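Local coordinates for peptidase S9 prolyl oligopeptidase catalytic domain-containing protein (Pyrococcus horikoshii, PDB 4HXF) that acts as an acylaminoacyl peptidase, a serine protease of the prolyl oligopeptidase family whose self-compartmentalizing hexamer achieves substrate selection through multimerization, at residues Pro379-Val384 and Lys406-Val411; Glu458-Thr463 and Ser479-Ala484; Ala475-Asp480 and Lys532-Pro537. All coordinates share one frame; numbering follows the deposited sequence.

Interaction 1 of 3, residues Pro379-Val384 and Lys406-Val411; sequences PVIVFV and KGYYIV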
ATOM      1  N   PRO A 379      30.794  45.980   6.591  1.00 16.69           N
ATOM      2  CA  PRO A 379      29.704  46.248   5.661  1.00 16.97           C
ATOM      3  C   PRO A 379      28.369  46.484   6.403  1.00 16.40           C
ATOM      4  O   PRO A 379      28.231  46.131   7.600  1.00 16.69           O
ATOM      5  CB  PRO A 379      29.668  45.015   4.749  1.00 18.39           C
ATOM      6  CG  PRO A 379      30.155  43.913   5.685  1.00 17.82           C
ATOM      7  CD  PRO A 379      31.148  44.555   6.616  1.00 17.21           C
ATOM      8  N   VAL A 380      27.388  46.987   5.656  1.00 16.73           N
ATOM      9  CA  VAL A 380      26.114  47.460   6.223  1.00 16.75           C
ATOM     10  C   VAL A 380      24.980  46.859   5.421  1.00 16.19           C
ATOM     11  O   VAL A 380      24.971  47.017   4.246  1.00 15.35           O
ATOM     12  CB  VAL A 380      26.045  49.023   6.194  1.00 17.76           C
ATOM     13  CG1 VAL A 380      24.750  49.538   6.838  1.00 17.99           C
ATOM     14  CG2 VAL A 380      27.329  49.641   6.880  1.00 15.75           C
ATOM     15  N   ILE A 381      23.965  46.317   6.097  1.00 15.38           N
ATOM     16  CA  ILE A 381      22.711  45.962   5.460  1.00 14.96           C
ATOM     17  C   ILE A 381      21.583  46.868   5.982  1.00 15.09           C
ATOM     18  O   ILE A 381      21.324  46.880   7.244  1.00 15.54           O
ATOM     19  CB  ILE A 381      22.273  44.529   5.734  1.00 15.68           C
ATOM     20  CG1 ILE A 381      23.388  43.570   5.212  1.00 15.45           C
ATOM     21  CG2 ILE A 381      20.993  44.199   4.941  1.00 14.50           C
ATOM     22  CD1 ILE A 381      23.229  42.079   5.600  1.00 16.95           C
ATOM     23  N   VAL A 382      20.948  47.565   5.046  1.00 14.41           N
ATOM     24  CA  VAL A 382      19.764  48.370   5.337  1.00 13.52           C
ATOM     25  C   VAL A 382      18.539  47.486   5.164  1.00 14.17           C
ATOM     26  O   VAL A 382      18.338  46.926   4.055  1.00 14.00           O
ATOM     27  CB  VAL A 382      19.675  49.586   4.452  1.00 13.36           C
ATOM     28  CG1 VAL A 382      18.408  50.437   4.799  1.00 15.21           C
ATOM     29  CG2 VAL A 382      20.942  50.465   4.641  1.00 15.41           C
ATOM     30  N   PHE A 383      17.709  47.362   6.228  1.00 12.80           N
ATOM     31  CA  PHE A 383      16.471  46.658   6.107  1.00 12.56           C
ATOM     32  C   PHE A 383      15.283  47.648   6.027  1.00 13.22           C
ATOM     33  O   PHE A 383      15.283  48.629   6.762  1.00 14.55           O
ATOM     34  CB  PHE A 383      16.193  45.763   7.317  1.00 12.59           C
ATOM     35  CG  PHE A 383      16.972  44.462   7.319  1.00 12.80           C
ATOM     36  CD1 PHE A 383      16.294  43.252   7.108  1.00 12.06           C
ATOM     37  CD2 PHE A 383      18.332  44.443   7.583  1.00 14.71           C
ATOM     38  CE1 PHE A 383      17.008  42.072   7.169  1.00 13.07           C
ATOM     39  CE2 PHE A 383      19.072  43.246   7.665  1.00 14.35           C
ATOM     40  CZ  PHE A 383      18.378  42.077   7.425  1.00 13.82           C
ATOM     41  N   VAL A 384      14.317  47.347   5.165  1.00 13.68           N
ATOM     42  CA  VAL A 384      13.141  48.176   5.033  1.00 11.92           C
ATOM     43  C   VAL A 384      11.931  47.347   5.303  1.00 13.30           C
ATOM     44  O   VAL A 384      11.658  46.315   4.638  1.00 12.88           O
ATOM     45  CB  VAL A 384      13.033  48.757   3.565  1.00 12.10           C
ATOM     46  CG1 VAL A 384      11.755  49.666   3.424  1.00 11.25           C
ATOM     47  CG2 VAL A 384      14.338  49.538   3.232  1.00 13.08           C
ATOM     48  N   LYS A 406      27.353  37.558  11.521  1.00 18.57           N
ATOM     49  CA  LYS A 406      28.266  37.373  10.405  1.00 19.36           C
ATOM     50  C   LYS A 406      29.065  38.636  10.039  1.00 20.64           C
ATOM     51  O   LYS A 406      29.726  38.660   9.000  1.00 22.06           O
ATOM     52  CB  LYS A 406      27.515  36.857   9.178  1.00 20.20           C
ATOM     53  CG  LYS A 406      26.866  35.536   9.488  1.00 22.56           C
ATOM     54  CD  LYS A 406      26.018  35.149   8.394  1.00 27.90           C
ATOM     55  CE  LYS A 406      26.864  34.693   7.171  1.00 32.44           C
ATOM     56  NZ  LYS A 406      27.732  33.495   7.494  1.00 34.32           N
ATOM     57  N   GLY A 407      29.037  39.662  10.877  1.00 19.15           N
ATOM     58  CA  GLY A 407      29.999  40.756  10.760  1.00 18.90           C
ATOM     59  C   GLY A 407      29.402  41.962  10.017  1.00 17.78           C
ATOM     60  O   GLY A 407      30.158  42.838   9.563  1.00 19.21           O
ATOM     61  N   TYR A 408      28.073  42.046   9.960  1.00 16.28           N
ATOM     62  CA  TYR A 408      27.412  43.199   9.312  1.00 17.01           C
ATOM     63  C   TYR A 408      26.761  44.169  10.300  1.00 15.87           C
ATOM     64  O   TYR A 408      26.151  43.741  11.268  1.00 17.44           O
ATOM     65  CB  TYR A 408      26.323  42.800   8.298  1.00 16.03           C
ATOM     66  CG  TYR A 408      26.697  41.886   7.152  1.00 16.83           C
ATOM     67  CD1 TYR A 408      26.934  40.518   7.330  1.00 17.69           C
ATOM     68  CD2 TYR A 408      26.885  42.407   5.873  1.00 17.10           C
ATOM     69  CE1 TYR A 408      27.345  39.688   6.304  1.00 18.89           C
ATOM     70  CE2 TYR A 408      27.297  41.552   4.834  1.00 16.77           C
ATOM     71  CZ  TYR A 408      27.475  40.246   5.036  1.00 18.23           C
ATOM     72  OH  TYR A 408      27.847  39.434   3.998  1.00 19.71           O
ATOM     73  N   TYR A 409      26.945  45.450  10.044  1.00 16.06           N
ATOM     74  CA  TYR A 409      26.024  46.441  10.604  1.00 15.59           C
ATOM     75  C   TYR A 409      24.641  46.176  10.031  1.00 15.96           C
ATOM     76  O   TYR A 409      24.490  45.873   8.850  1.00 16.15           O
ATOM     77  CB  TYR A 409      26.406  47.869  10.226  1.00 16.09           C
ATOM     78  CG  TYR A 409      27.481  48.492  11.112  1.00 17.81           C
ATOM     79  CD1 TYR A 409      28.818  48.423  10.732  1.00 18.50           C
ATOM     80  CD2 TYR A 409      27.143  49.165  12.285  1.00 18.62           C
ATOM     81  CE1 TYR A 409      29.803  49.086  11.467  1.00 20.60           C
ATOM     82  CE2 TYR A 409      28.111  49.793  13.040  1.00 20.15           C
ATOM     83  CZ  TYR A 409      29.441  49.742  12.615  1.00 20.20           C
ATOM     84  OH  TYR A 409      30.351  50.434  13.444  1.00 21.20           O
ATOM     85  N   ILE A 410      23.636  46.406  10.842  1.00 15.75           N
ATOM     86  CA  ILE A 410      22.229  46.333  10.445  1.00 14.34           C
ATOM     87  C   ILE A 410      21.640  47.720  10.778  1.00 14.54           C
ATOM     88  O   ILE A 410      21.863  48.266  11.891  1.00 16.00           O
ATOM     89  CB  ILE A 410      21.486  45.298  11.315  1.00 15.15           C
ATOM     90  CG1 ILE A 410      22.255  43.953  11.380  1.00 15.76           C
ATOM     91  CG2 ILE A 410      20.045  45.117  10.884  1.00 14.80           C
ATOM     92  CD1 ILE A 410      22.490  43.275  10.005  1.00 13.94           C
ATOM     93  N   VAL A 411      20.957  48.288   9.787  1.00 15.23           N
ATOM     94  CA  VAL A 411      20.343  49.609   9.997  1.00 16.30           C
ATOM     95  C   VAL A 411      18.928  49.584   9.478  1.00 16.04           C
ATOM     96  O   VAL A 411      18.628  49.047   8.437  1.00 14.22           O
ATOM     97  CB  VAL A 411      21.166  50.764   9.407  1.00 19.37           C
ATOM     98  CG1 VAL A 411      21.352  50.725   7.966  1.00 23.75           C
ATOM     99  CG2 VAL A 411      20.531  52.156   9.812  1.00 19.79           C
TER
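Pro-379 meets Tyr-408 and Tyr-409 just where the second strand begins. Its CG lies 3.6 Å from CD2 of Tyr-408, the two side chains crossing at about a right angle, and its carbonyl O accepts the Tyr-409 amide at an N-O distance of 2.8 Å. Having no N-H, the proline turns its CD to Gly-407 O instead. Gly-407, with a phi of 99°, closes helix 398-405 in a Schellman motif, a backbone shape in which a beta carbon would collide with the carbonyl O before it.

Val-380 points to the face it shares with Val-382, Tyr-409 and Val-411, opposite to Ile-381 and Ile-410. There its CG2 reaches CB of Tyr-409 and its CG1 sits 3.8 Å from CG1 of Val-411. Ile-381 holds the centre: its N bonds to Tyr-409 O and its O takes Val-411 N. With CG1 beside the backbone N (chi1 -59°) and the rest extended, its CD1 comes over one face of the Tyr-408 ring, 4.0 Å from the centroid, a CH-pi contact nearer the CD2 side than the ring centre.

At Val-382 packing tightens. Its CG2 is 3.4 Å from CG1 of Val-411, less than usual for two methyls, because that CG1 stands between the backbone N and carbonyl carbon (chi1 62°) and serves both Val-380 and Val-382. Phe-383 N donates to Val-411 O at 2.9 Å, and its ring lies against CG2 of Ile-410, on the same face as Ile-381.

Four backbone bonds join the parallel pair; Val-380 and Val-382 turn their polar backbone atoms to strand 460-465. Beta-branched and aromatic side chains coat both faces with hydrocarbon, one against helix 436-451, the other against helices 398-405 and 586-605. The contact is buried and largely apolar: the backbone bonds match one another, while the two tyrosine hydroxyls go to Glu-601 and Glu-452.

Interaction 2 of 3, residues Glu458-Thr463 and Ser479-Ala484; sequences ERIGIT and SDLFKA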
ATOM      1  N   GLU A 458      31.354  52.236   1.505  1.00 23.10           N
ATOM      2  CA  GLU A 458      31.519  51.626   0.240  1.00 24.02           C
ATOM      3  C   GLU A 458      30.906  50.218   0.148  1.00 21.63           C
ATOM      4  O   GLU A 458      30.909  49.609  -0.910  1.00 22.72           O
ATOM      5  CB  GLU A 458      33.021  51.587  -0.161  1.00 30.10           C
ATOM      6  CG  GLU A 458      33.530  53.014  -0.431  1.00 32.44           C
ATOM      7  CD  GLU A 458      32.672  53.818  -1.473  1.00 49.76           C
ATOM      8  OE1 GLU A 458      32.266  53.276  -2.605  1.00 44.31           O
ATOM      9  OE2 GLU A 458      32.332  55.007  -1.117  1.00 56.85           O
ATOM     10  N   ARG A 459      30.355  49.689   1.253  1.00 19.47           N
ATOM     11  CA  ARG A 459      29.704  48.367   1.196  1.00 18.25           C
ATOM     12  C   ARG A 459      28.382  48.420   1.966  1.00 17.60           C
ATOM     13  O   ARG A 459      28.200  47.739   2.992  1.00 17.33           O
ATOM     14  CB  ARG A 459      30.616  47.282   1.772  1.00 18.80           C
ATOM     15  CG  ARG A 459      31.884  46.977   0.907  1.00 19.88           C
ATOM     16  CD  ARG A 459      32.651  45.817   1.550  1.00 20.07           C
ATOM     17  NE  ARG A 459      33.277  46.277   2.781  1.00 20.18           N
ATOM     18  CZ  ARG A 459      33.668  45.504   3.776  1.00 20.92           C
ATOM     19  NH1 ARG A 459      33.560  44.193   3.720  1.00 21.39           N
ATOM     20  NH2 ARG A 459      34.221  46.064   4.824  1.00 21.45           N
ATOM     21  N   ILE A 460      27.429  49.169   1.397  1.00 16.43           N
ATOM     22  CA  ILE A 460      26.057  49.260   1.921  1.00 16.48           C
ATOM     23  C   ILE A 460      25.108  48.521   0.991  1.00 17.88           C
ATOM     24  O   ILE A 460      25.109  48.800  -0.208  1.00 19.08           O
ATOM     25  CB  ILE A 460      25.587  50.692   2.043  1.00 16.46           C
ATOM     26  CG1 ILE A 460      26.619  51.502   2.894  1.00 19.14           C
ATOM     27  CG2 ILE A 460      24.171  50.719   2.736  1.00 16.63           C
ATOM     28  CD1 ILE A 460      26.247  53.017   2.984  1.00 19.55           C
ATOM     29  N   GLY A 461      24.343  47.589   1.536  1.00 15.30           N
ATOM     30  CA  GLY A 461      23.325  46.878   0.774  1.00 16.09           C
ATOM     31  C   GLY A 461      21.967  47.198   1.355  1.00 15.08           C
ATOM     32  O   GLY A 461      21.854  47.852   2.430  1.00 14.31           O
ATOM     33  N   ILE A 462      20.918  46.763   0.696  1.00 15.07           N
ATOM     34  CA  ILE A 462      19.564  47.023   1.083  1.00 14.62           C
ATOM     35  C   ILE A 462      18.679  45.855   0.772  1.00 14.47           C
ATOM     36  O   ILE A 462      18.896  45.081  -0.192  1.00 14.23           O
ATOM     37  CB  ILE A 462      19.025  48.301   0.414  1.00 14.90           C
ATOM     38  CG1 ILE A 462      17.676  48.702   0.977  1.00 13.89           C
ATOM     39  CG2 ILE A 462      19.105  48.210  -1.150  1.00 13.66           C
ATOM     40  CD1 ILE A 462      17.272  50.151   0.584  1.00 14.70           C
ATOM     41  N   THR A 463      17.774  45.552   1.684  1.00 12.99           N
ATOM     42  CA  THR A 463      16.831  44.451   1.506  1.00 13.35           C
ATOM     43  C   THR A 463      15.459  44.752   2.135  1.00 15.01           C
ATOM     44  O   THR A 463      15.386  45.542   3.073  1.00 13.75           O
ATOM     45  CB  THR A 463      17.393  43.140   2.112  1.00 14.74           C
ATOM     46  OG1 THR A 463      16.561  42.010   1.812  1.00 14.01           O
ATOM     47  CG2 THR A 463      17.620  43.227   3.688  1.00 13.27           C
ATOM     48  N   SER A 479      19.276  55.471  -6.639  1.00 19.73           N
ATOM     49  CA  SER A 479      20.442  55.880  -5.902  1.00 20.77           C
ATOM     50  C   SER A 479      21.604  55.034  -6.361  1.00 22.60           C
ATOM     51  O   SER A 479      21.412  53.889  -6.817  1.00 26.02           O
ATOM     52  CB  SER A 479      20.204  55.581  -4.450  1.00 19.25           C
ATOM     53  OG  SER A 479      21.287  55.802  -3.539  1.00 24.01           O
ATOM     54  N   ASP A 480      22.773  55.590  -6.245  1.00 22.14           N
ATOM     55  CA  ASP A 480      23.975  54.847  -6.504  0.50 24.29           C
ATOM     56  C   ASP A 480      24.670  54.456  -5.189  1.00 23.64           C
ATOM     57  O   ASP A 480      25.799  53.964  -5.200  1.00 24.29           O
ATOM     58  CB  ASP A 480      24.941  55.668  -7.412  0.50 27.88           C
ATOM     59  CG  ASP A 480      24.354  56.002  -8.795  0.50 33.51           C
ATOM     60  OD1 ASP A 480      23.638  55.170  -9.385  0.50 36.39           O
ATOM     61  OD2 ASP A 480      24.659  57.127  -9.297  0.50 41.71           O
ATOM     62  N   LEU A 481      24.008  54.638  -4.054  1.00 20.87           N
ATOM     63  CA  LEU A 481      24.623  54.319  -2.800  1.00 19.79           C
ATOM     64  C   LEU A 481      24.861  52.835  -2.559  1.00 21.81           C
ATOM     65  O   LEU A 481      25.825  52.473  -1.954  1.00 23.93           O
ATOM     66  CB  LEU A 481      23.733  54.891  -1.644  1.00 21.01           C
ATOM     67  CG  LEU A 481      24.226  54.754  -0.196  1.00 24.19           C
ATOM     68  CD1 LEU A 481      25.609  55.424  -0.052  1.00 29.07           C
ATOM     69  CD2 LEU A 481      23.137  55.373   0.724  1.00 25.43           C
ATOM     70  N   PHE A 482      23.965  51.968  -3.039  1.00 17.44           N
ATOM     71  CA  PHE A 482      23.930  50.565  -2.658  1.00 18.21           C
ATOM     72  C   PHE A 482      24.709  49.651  -3.574  1.00 19.98           C
ATOM     73  O   PHE A 482      24.746  49.843  -4.792  1.00 20.27           O
ATOM     74  CB  PHE A 482      22.489  50.087  -2.559  1.00 19.54           C
ATOM     75  CG  PHE A 482      21.655  50.930  -1.656  1.00 18.15           C
ATOM     76  CD1 PHE A 482      20.886  51.963  -2.139  1.00 18.82           C
ATOM     77  CD2 PHE A 482      21.718  50.755  -0.300  1.00 17.71           C
ATOM     78  CE1 PHE A 482      20.173  52.802  -1.351  1.00 17.45           C
ATOM     79  CE2 PHE A 482      21.019  51.630   0.506  1.00 17.63           C
ATOM     80  CZ  PHE A 482      20.256  52.641   0.021  1.00 18.20           C
ATOM     81  N   LYS A 483      25.392  48.685  -2.955  1.00 16.60           N
ATOM     82  CA  LYS A 483      26.309  47.781  -3.683  1.00 18.38           C
ATOM     83  C   LYS A 483      25.622  46.441  -4.073  1.00 17.21           C
ATOM     84  O   LYS A 483      26.137  45.698  -4.879  1.00 18.13           O
ATOM     85  CB  LYS A 483      27.511  47.534  -2.850  1.00 20.96           C
ATOM     86  CG  LYS A 483      28.387  48.795  -2.737  1.00 26.11           C
ATOM     87  CD  LYS A 483      28.775  49.409  -4.089  1.00 29.81           C
ATOM     88  CE  LYS A 483      29.869  50.479  -3.893  1.00 34.82           C
ATOM     89  NZ  LYS A 483      29.299  51.629  -3.095  1.00 29.78           N
ATOM     90  N   ALA A 484      24.517  46.134  -3.422  1.00 15.77           N
ATOM     91  CA  ALA A 484      23.735  44.894  -3.566  1.00 16.33           C
ATOM     92  C   ALA A 484      22.376  45.089  -3.008  1.00 16.95           C
ATOM     93  O   ALA A 484      22.194  45.816  -2.052  1.00 16.73           O
ATOM     94  CB  ALA A 484      24.435  43.749  -2.803  1.00 17.32           C
TER
HETATM   95  O   HOH W   1      27.913  51.384  -0.531  1.00 21.01           O
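Phe-482 lies against Ile-462 and Ile-460, and this cluster is the apolar heart of the contact. CG2 of Ile-462 sits over one face of the phenyl ring, 4.0 Å from its centroid. That methyl stands between the backbone N and carbonyl carbon (CG1 being anti to N, chi1 -171°), while CB and CD1 follow the ring to CD2 and CZ. Ile-460 adds its CG2 obliquely and sends CD1 to CD1 of Leu-481, 3.9 Å away; Leu-481 CB covers the opposite face of the ring.

Two backbone bonds link the chains beside this cluster. Lys-483 N donates to Ile-460 O at 2.8 Å in a nearly straight bond, and Ile-462 N gives a longer one, 3.2 Å, to Ala-484 O. Glycine suits position 461, since a CB there would crowd Ala-484 O.

Farther out, a water is gripped three times: it accepts from Ile-460 N and Lys-483 NZ and donates to Leu-481 O. The lysine, bent at chi2 and chi4, also makes a weak salt bridge to Glu-458, NZ to OE1 3.4 Å. Before these residues, Ser-479 OG accepts Leu-481 N at 3.0 Å in an ST turn that shapes the loop.

Helix 467-478 packs Ala-475 and Leu-476 on the same cluster. The contact lies in the beta-alpha-beta crossover of strand 460-465, helix 467-478 and strand 484-488, where the chain enters the last strand; in this alpha/beta hydrolase unit the first strand and the helix flank the probable nucleophile elbow.

Interaction 3 of 3, residues Ala475-Asp480 and Lys532-Pro537; sequences ALTQSD and KNVKAP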
ATOM      1  N   ALA A 475      15.208  51.796  -4.628  1.00 13.89           N
ATOM      2  CA  ALA A 475      16.495  52.307  -4.198  1.00 15.18           C
ATOM      3  C   ALA A 475      17.599  52.016  -5.235  1.00 15.57           C
ATOM      4  O   ALA A 475      18.449  52.885  -5.562  1.00 16.55           O
ATOM      5  CB  ALA A 475      16.897  51.650  -2.879  1.00 14.86           C
ATOM      6  N   LEU A 476      17.528  50.821  -5.822  1.00 14.89           N
ATOM      7  CA  LEU A 476      18.594  50.466  -6.786  1.00 15.86           C
ATOM      8  C   LEU A 476      18.390  51.198  -8.095  1.00 14.86           C
ATOM      9  O   LEU A 476      19.327  51.408  -8.873  1.00 14.53           O
ATOM     10  CB  LEU A 476      18.620  48.964  -7.057  1.00 16.03           C
ATOM     11  CG  LEU A 476      19.552  48.165  -6.152  1.00 19.38           C
ATOM     12  CD1 LEU A 476      19.608  48.486  -4.691  1.00 19.09           C
ATOM     13  CD2 LEU A 476      19.519  46.649  -6.545  1.00 16.36           C
ATOM     14  N   THR A 477      17.170  51.660  -8.337  1.00 14.67           N
ATOM     15  CA  THR A 477      16.900  52.462  -9.522  1.00 15.04           C
ATOM     16  C   THR A 477      17.088  53.959  -9.320  1.00 15.55           C
ATOM     17  O   THR A 477      17.240  54.724 -10.266  1.00 18.03           O
ATOM     18  CB  THR A 477      15.474  52.312 -10.102  1.00 14.32           C
ATOM     19  OG1 THR A 477      14.508  52.879  -9.227  1.00 15.06           O
ATOM     20  CG2 THR A 477      15.097  50.875 -10.514  1.00 12.73           C
ATOM     21  N   GLN A 478      17.140  54.436  -8.036  1.00 16.52           N
ATOM     22  CA  GLN A 478      17.146  55.869  -7.795  1.00 17.50           C
ATOM     23  C   GLN A 478      18.414  56.356  -7.096  1.00 21.33           C
ATOM     24  O   GLN A 478      18.599  57.567  -6.979  1.00 21.41           O
ATOM     25  CB  GLN A 478      15.974  56.219  -6.902  1.00 16.43           C
ATOM     26  CG  GLN A 478      14.588  55.899  -7.485  1.00 17.38           C
ATOM     27  CD  GLN A 478      14.339  56.594  -8.794  1.00 17.11           C
ATOM     28  OE1 GLN A 478      14.687  57.782  -8.973  1.00 21.49           O
ATOM     29  NE2 GLN A 478      13.655  55.867  -9.732  1.00 19.04           N
ATOM     30  N   SER A 479      19.276  55.471  -6.639  1.00 19.73           N
ATOM     31  CA  SER A 479      20.442  55.880  -5.902  1.00 20.77           C
ATOM     32  C   SER A 479      21.604  55.034  -6.361  1.00 22.60           C
ATOM     33  O   SER A 479      21.412  53.889  -6.817  1.00 26.02           O
ATOM     34  CB  SER A 479      20.204  55.581  -4.450  1.00 19.25           C
ATOM     35  OG  SER A 479      21.287  55.802  -3.539  1.00 24.01           O
ATOM     36  N   ASP A 480      22.773  55.590  -6.245  1.00 22.14           N
ATOM     37  CA  ASP A 480      23.975  54.847  -6.504  0.50 24.29           C
ATOM     38  C   ASP A 480      24.670  54.456  -5.189  1.00 23.64           C
ATOM     39  O   ASP A 480      25.799  53.964  -5.200  1.00 24.29           O
ATOM     40  CB  ASP A 480      24.941  55.668  -7.412  0.50 27.88           C
ATOM     41  CG  ASP A 480      24.354  56.002  -8.795  0.50 33.51           C
ATOM     42  OD1 ASP A 480      23.638  55.170  -9.385  0.50 36.39           O
ATOM     43  OD2 ASP A 480      24.659  57.127  -9.297  0.50 41.71           O
ATOM     44  N   LYS A 532      16.747  50.611 -16.300  1.00 17.04           N
ATOM     45  CA  LYS A 532      18.036  50.947 -16.934  1.00 16.82           C
ATOM     46  C   LYS A 532      19.063  51.543 -15.957  1.00 16.98           C
ATOM     47  O   LYS A 532      20.240  51.480 -16.176  1.00 18.07           O
ATOM     48  CB  LYS A 532      17.840  51.790 -18.205  1.00 21.79           C
ATOM     49  CG  LYS A 532      17.378  53.175 -17.885  1.00 29.70           C
ATOM     50  CD  LYS A 532      17.209  54.112 -19.107  1.00 37.65           C
ATOM     51  CE  LYS A 532      16.202  55.251 -18.749  1.00 41.12           C
ATOM     52  N   ASN A 533      18.569  52.120 -14.882  1.00 16.19           N
ATOM     53  CA  ASN A 533      19.426  52.786 -13.923  1.00 16.67           C
ATOM     54  C   ASN A 533      20.188  51.864 -12.995  1.00 16.92           C
ATOM     55  O   ASN A 533      21.109  52.346 -12.242  1.00 17.69           O
ATOM     56  CB  ASN A 533      18.599  53.718 -13.018  1.00 16.30           C
ATOM     57  CG  ASN A 533      17.970  54.897 -13.741  1.00 19.00           C
ATOM     58  OD1 ASN A 533      18.284  55.217 -14.895  1.00 23.14           O
ATOM     59  ND2 ASN A 533      17.081  55.608 -13.039  1.00 19.70           N
ATOM     60  N   VAL A 534      19.744  50.628 -12.893  1.00 15.82           N
ATOM     61  CA  VAL A 534      20.301  49.685 -11.890  1.00 16.30           C
ATOM     62  C   VAL A 534      21.765  49.370 -12.199  1.00 18.22           C
ATOM     63  O   VAL A 534      22.132  49.079 -13.389  1.00 18.06           O
ATOM     64  CB  VAL A 534      19.502  48.413 -11.773  1.00 15.98           C
ATOM     65  CG1 VAL A 534      20.151  47.369 -10.812  1.00 15.42           C
ATOM     66  CG2 VAL A 534      18.064  48.733 -11.389  1.00 13.53           C
ATOM     67  N   LYS A 535      22.605  49.441 -11.181  1.00 17.65           N
ATOM     68  CA  LYS A 535      24.016  49.127 -11.334  1.00 20.24           C
ATOM     69  C   LYS A 535      24.472  48.054 -10.340  1.00 20.30           C
ATOM     70  O   LYS A 535      25.565  47.544 -10.484  1.00 22.47           O
ATOM     71  CB  LYS A 535      24.859  50.386 -11.092  1.00 25.22           C
ATOM     72  CG  LYS A 535      24.625  51.521 -12.035  1.00 31.42           C
ATOM     73  CD  LYS A 535      25.430  52.767 -11.642  1.00 38.69           C
ATOM     74  CE  LYS A 535      24.682  54.058 -11.955  1.00 53.18           C
ATOM     75  NZ  LYS A 535      23.257  54.163 -11.431  1.00 50.47           N
ATOM     76  N   ALA A 536      23.706  47.777  -9.298  1.00 17.87           N
ATOM     77  CA  ALA A 536      24.115  46.841  -8.261  1.00 16.82           C
ATOM     78  C   ALA A 536      23.513  45.487  -8.480  1.00 16.32           C
ATOM     79  O   ALA A 536      22.349  45.403  -8.872  1.00 16.16           O
ATOM     80  CB  ALA A 536      23.628  47.364  -6.874  1.00 17.95           C
ATOM     81  N   PRO A 537      24.249  44.423  -8.198  1.00 15.69           N
ATOM     82  CA  PRO A 537      23.627  43.085  -8.284  1.00 16.06           C
ATOM     83  C   PRO A 537      22.412  42.921  -7.380  1.00 16.01           C
ATOM     84  O   PRO A 537      22.414  43.416  -6.216  1.00 15.95           O
ATOM     85  CB  PRO A 537      24.728  42.114  -7.856  1.00 16.16           C
ATOM     86  CG  PRO A 537      25.773  43.003  -7.278  1.00 22.02           C
ATOM     87  CD  PRO A 537      25.649  44.368  -7.790  1.00 18.23           C
TER
HETATM   88  O   HOH W   2      21.789  50.110  -8.527  1.00 15.44           O
HETATM   89  O   HOH W   3      21.593  53.571  -9.650  1.00 37.69           O
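Asn-533 puts its side-chain amide on the last turn of helix 467-478: ND2 donates to Thr-477 O at 2.9 Å, the acceptor lying close to the amide plane and the donor in the carbonyl plane. Asparagine suits a place beside a helix end, where carbonyls lack main-chain donors ahead. Since an alanine here has no amide to offer, Thr-477 O would probably be left without this partner and the loop held less firmly to the helix end.

Val-534 follows with an apolar touch, its CG2 3.8 Å from CG2 of Thr-477, whose hydroxyl bonds back to Trp-474 O. Lys-535 N donates to a water that in turn donates to Leu-476 O, the carbonyl one residue earlier in the helix. The Lys-535 side chain, bent at chi3 and chi4, curls back so that NZ bonds to Asn-533 O and forms a salt bridge with Asp-480. Too short to be taken literally, the 2.3 Å between Lys-535 NZ and Asp-480 OD1 may reflect the aspartate's two modelled conformers. Ala-536 is small enough to let CD2 of Leu-476 approach its CB at 4.2 Å.

The arrangement ties the C-terminal end of the helix after the probable nucleophile elbow to the loop leading into strand 538-543, a neighbourhood set by the alpha/beta hydrolase fold.

In the fold
Interaction 1 closes before interaction 2 opens, and interaction 3 begins on the segment where interaction 2 ends. Interactions 1 and 2 have centres about 10 Å apart and meet where strands 378-384 and 460-465 run side by side in one sheet, Val-382 N probably bonding to Gly-461 O at 2.8 Å. Interaction 3 lies about 9 Å, centre to centre, from interaction 2, with which it shares Ser-479 and Asp-480; Ile-462 CG2 packs on Leu-476 CD1 at 3.6 Å. Interactions 1 and 3, with centres about 18 Å apart, do not touch. All three lie away from the inhibitor pocket; in interaction 1 the Phe-383 side chain is about 13 Å from the ligand. Strand 460-465 leads to Ser-466, which lines that pocket and probably sits on the nucleophile elbow.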